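Local coordinates for protein probable oxidoreductase (Mycobacterium abscessus, PDB 4EYE) that is probably an oxidoreductase of the zinc-binding dehydrogenase superfamily, related to the quinone oxidoreductases, at residues 63-66 and 67-71. Numbering follows the deposited sequence.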
ATOM      1  N   PRO A  63      -4.408   2.985   6.715  1.00 21.64           N
ATOM      2  CA  PRO A  63      -5.836   2.927   7.105  1.00 21.63           C
ATOM      3  C   PRO A  63      -6.121   2.077   8.339  1.00 21.03           C
ATOM      4  O   PRO A  63      -6.935   2.474   9.186  1.00 20.54           O
ATOM      5  CB  PRO A  63      -6.516   2.343   5.870  1.00 21.96           C
ATOM      6  CG  PRO A  63      -5.663   2.833   4.728  1.00 22.34           C
ATOM      7  CD  PRO A  63      -4.237   2.777   5.266  1.00 22.05           C
ATOM      8  N   ASP A  64      -5.406   0.962   8.493  1.00 20.52           N
ATOM      9  CA  ASP A  64      -5.577   0.105   9.668  1.00 20.56           C
ATOM     10  C   ASP A  64      -5.341   0.909  10.916  1.00 20.57           C
ATOM     11  O   ASP A  64      -6.145   0.911  11.851  1.00 20.24           O
ATOM     12  CB  ASP A  64      -4.607  -1.095   9.735  1.00 20.47           C
ATOM     13  CG  ASP A  64      -4.651  -1.998   8.538  1.00 20.96           C
ATOM     14  OD1 ASP A  64      -5.724  -2.183   7.888  1.00 21.70           O
ATOM     15  OD2 ASP A  64      -3.588  -2.649   8.296  1.00 21.35           O
ATOM     16  N   TYR A  65      -4.202   1.571  10.940  1.00 20.96           N
ATOM     17  CA  TYR A  65      -3.804   2.407  12.072  1.00 21.64           C
ATOM     18  C   TYR A  65      -4.834   3.529  12.370  1.00 21.83           C
ATOM     19  O   TYR A  65      -5.252   3.747  13.518  1.00 21.75           O
ATOM     20  CB  TYR A  65      -2.427   2.999  11.758  1.00 22.64           C
ATOM     21  CG  TYR A  65      -2.008   4.099  12.706  1.00 24.00           C
ATOM     22  CD1 TYR A  65      -1.922   3.856  14.064  1.00 24.78           C
ATOM     23  CD2 TYR A  65      -1.702   5.369  12.247  1.00 25.18           C
ATOM     24  CE1 TYR A  65      -1.548   4.846  14.944  1.00 25.82           C
ATOM     25  CE2 TYR A  65      -1.341   6.382  13.135  1.00 26.55           C
ATOM     26  CZ  TYR A  65      -1.283   6.099  14.493  1.00 26.77           C
ATOM     27  OH  TYR A  65      -0.914   7.062  15.403  1.00 29.69           O
ATOM     28  N   LEU A  66      -5.248   4.225  11.318  1.00 21.82           N
ATOM     29  CA  LEU A  66      -6.263   5.275  11.446  1.00 22.36           C
ATOM     30  C   LEU A  66      -7.544   4.707  12.050  1.00 22.72           C
ATOM     31  O   LEU A  66      -8.172   5.369  12.884  1.00 22.74           O
ATOM     32  CB  LEU A  66      -6.550   5.950  10.068  1.00 22.32           C
ATOM     33  CG  LEU A  66      -5.388   6.749   9.407  1.00 22.81           C
ATOM     34  CD1 LEU A  66      -5.771   7.535   8.125  1.00 23.43           C
ATOM     35  CD2 LEU A  66      -4.796   7.755  10.414  1.00 23.08           C
ATOM     36  N   MET A  67      -7.922   3.490  11.635  1.00 22.64           N
ATOM     37  CA  MET A  67      -9.133   2.864  12.126  1.00 23.70           C
ATOM     38  C   MET A  67      -9.033   2.594  13.620  1.00 23.29           C
ATOM     39  O   MET A  67      -9.988   2.777  14.338  1.00 22.66           O
ATOM     40  CB  MET A  67      -9.451   1.578  11.365  1.00 24.46           C
ATOM     41  CG  MET A  67      -9.995   1.879  10.001  1.00 26.42           C
ATOM     42  SD  MET A  67     -10.439   0.403   9.053  1.00 29.56           S
ATOM     43  CE  MET A  67     -12.051   0.103   9.689  1.00 29.49           C
ATOM     44  N   THR A  68      -7.848   2.198  14.085  1.00 22.83           N
ATOM     45  CA  THR A  68      -7.663   1.984  15.515  1.00 22.89           C
ATOM     46  C   THR A  68      -7.843   3.261  16.362  1.00 24.07           C
ATOM     47  O   THR A  68      -8.114   3.166  17.562  1.00 23.32           O
ATOM     48  CB  THR A  68      -6.340   1.342  15.845  1.00 22.47           C
ATOM     49  OG1 THR A  68      -5.271   2.287  15.736  1.00 21.91           O
ATOM     50  CG2 THR A  68      -6.118   0.121  14.936  1.00 21.64           C
ATOM     51  N   LYS A  69      -7.714   4.427  15.725  1.00 25.05           N
ATOM     52  CA  LYS A  69      -7.944   5.714  16.407  1.00 27.31           C
ATOM     53  C   LYS A  69      -9.290   6.353  16.122  1.00 27.53           C
ATOM     54  O   LYS A  69      -9.515   7.454  16.543  1.00 28.08           O
ATOM     55  CB  LYS A  69      -6.859   6.732  16.019  1.00 28.24           C
ATOM     56  CG  LYS A  69      -5.465   6.303  16.414  1.00 29.20           C
ATOM     57  CD  LYS A  69      -4.446   7.397  16.275  1.00 30.36           C
ATOM     58  CE  LYS A  69      -4.404   7.951  14.857  1.00 32.17           C
ATOM     59  NZ  LYS A  69      -3.314   8.972  14.669  1.00 33.40           N
ATOM     60  N   GLY A  70     -10.143   5.686  15.355  1.00 28.40           N
ATOM     61  CA  GLY A  70     -11.383   6.261  14.868  1.00 29.78           C
ATOM     62  C   GLY A  70     -11.194   7.467  13.949  1.00 31.70           C
ATOM     63  O   GLY A  70     -12.044   8.366  13.935  1.00 31.64           O
ATOM     64  N   GLU A  71     -10.083   7.492  13.195  1.00 31.16           N
ATOM     65  CA  GLU A  71      -9.725   8.639  12.346  1.00 31.63           C
ATOM     66  C   GLU A  71      -9.724   8.320  10.870  1.00 31.16           C
ATOM     67  O   GLU A  71      -9.304   9.144  10.060  1.00 31.36           O
ATOM     68  CB  GLU A  71      -8.364   9.206  12.745  1.00 32.48           C
ATOM     69  CG  GLU A  71      -8.387   9.905  14.096  1.00 34.25           C
ATOM     70  CD  GLU A  71      -7.014  10.307  14.593  1.00 35.69           C
ATOM     71  OE1 GLU A  71      -6.054  10.267  13.812  1.00 37.31           O
ATOM     72  OE2 GLU A  71      -6.895  10.656  15.778  1.00 38.27           O
TER
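A Schellman motif ends the short helix 62-68 of the GroES-like domain, and L66 O and E71 N carry its diagnostic hydrogen bond, 2.9 Å long with an N-H...O angle of 167°. The companion hydrogen bond runs from G70 N to M67 O (3.1 Å), and G70 reverses the chain with positive phi. K69 N also reaches L66 O, at 3.0 Å, so this carbonyl accepts two donors, which lie above opposite faces of its plane. One turn earlier the pattern is still alpha-helical, with M67 N 2.8 Å from P63 O. T68 OG1 donates to Y65 O (2.7 Å), in the carbonyl plane and on a lone pair; chi1 of 75° sets the hydroxyl between its own N and carbonyl carbon. Alongside Y65, the K69 chain bends at chi3 (-57°), bringing CE to 3.6 Å from Y65 CZ. From there NZ makes a weak hydrogen bond to Y65 OH (3.2 Å) and a salt bridge to E71 OE1 (3.1 Å), tying the last turn to the cap. Y65 packs on L326, F329 and A330 of helix 322-330, M67 meets Y72 and M76 in loops, and T68 shares a backbone hydrogen bond with G32, between strands 21-27 and 36-42.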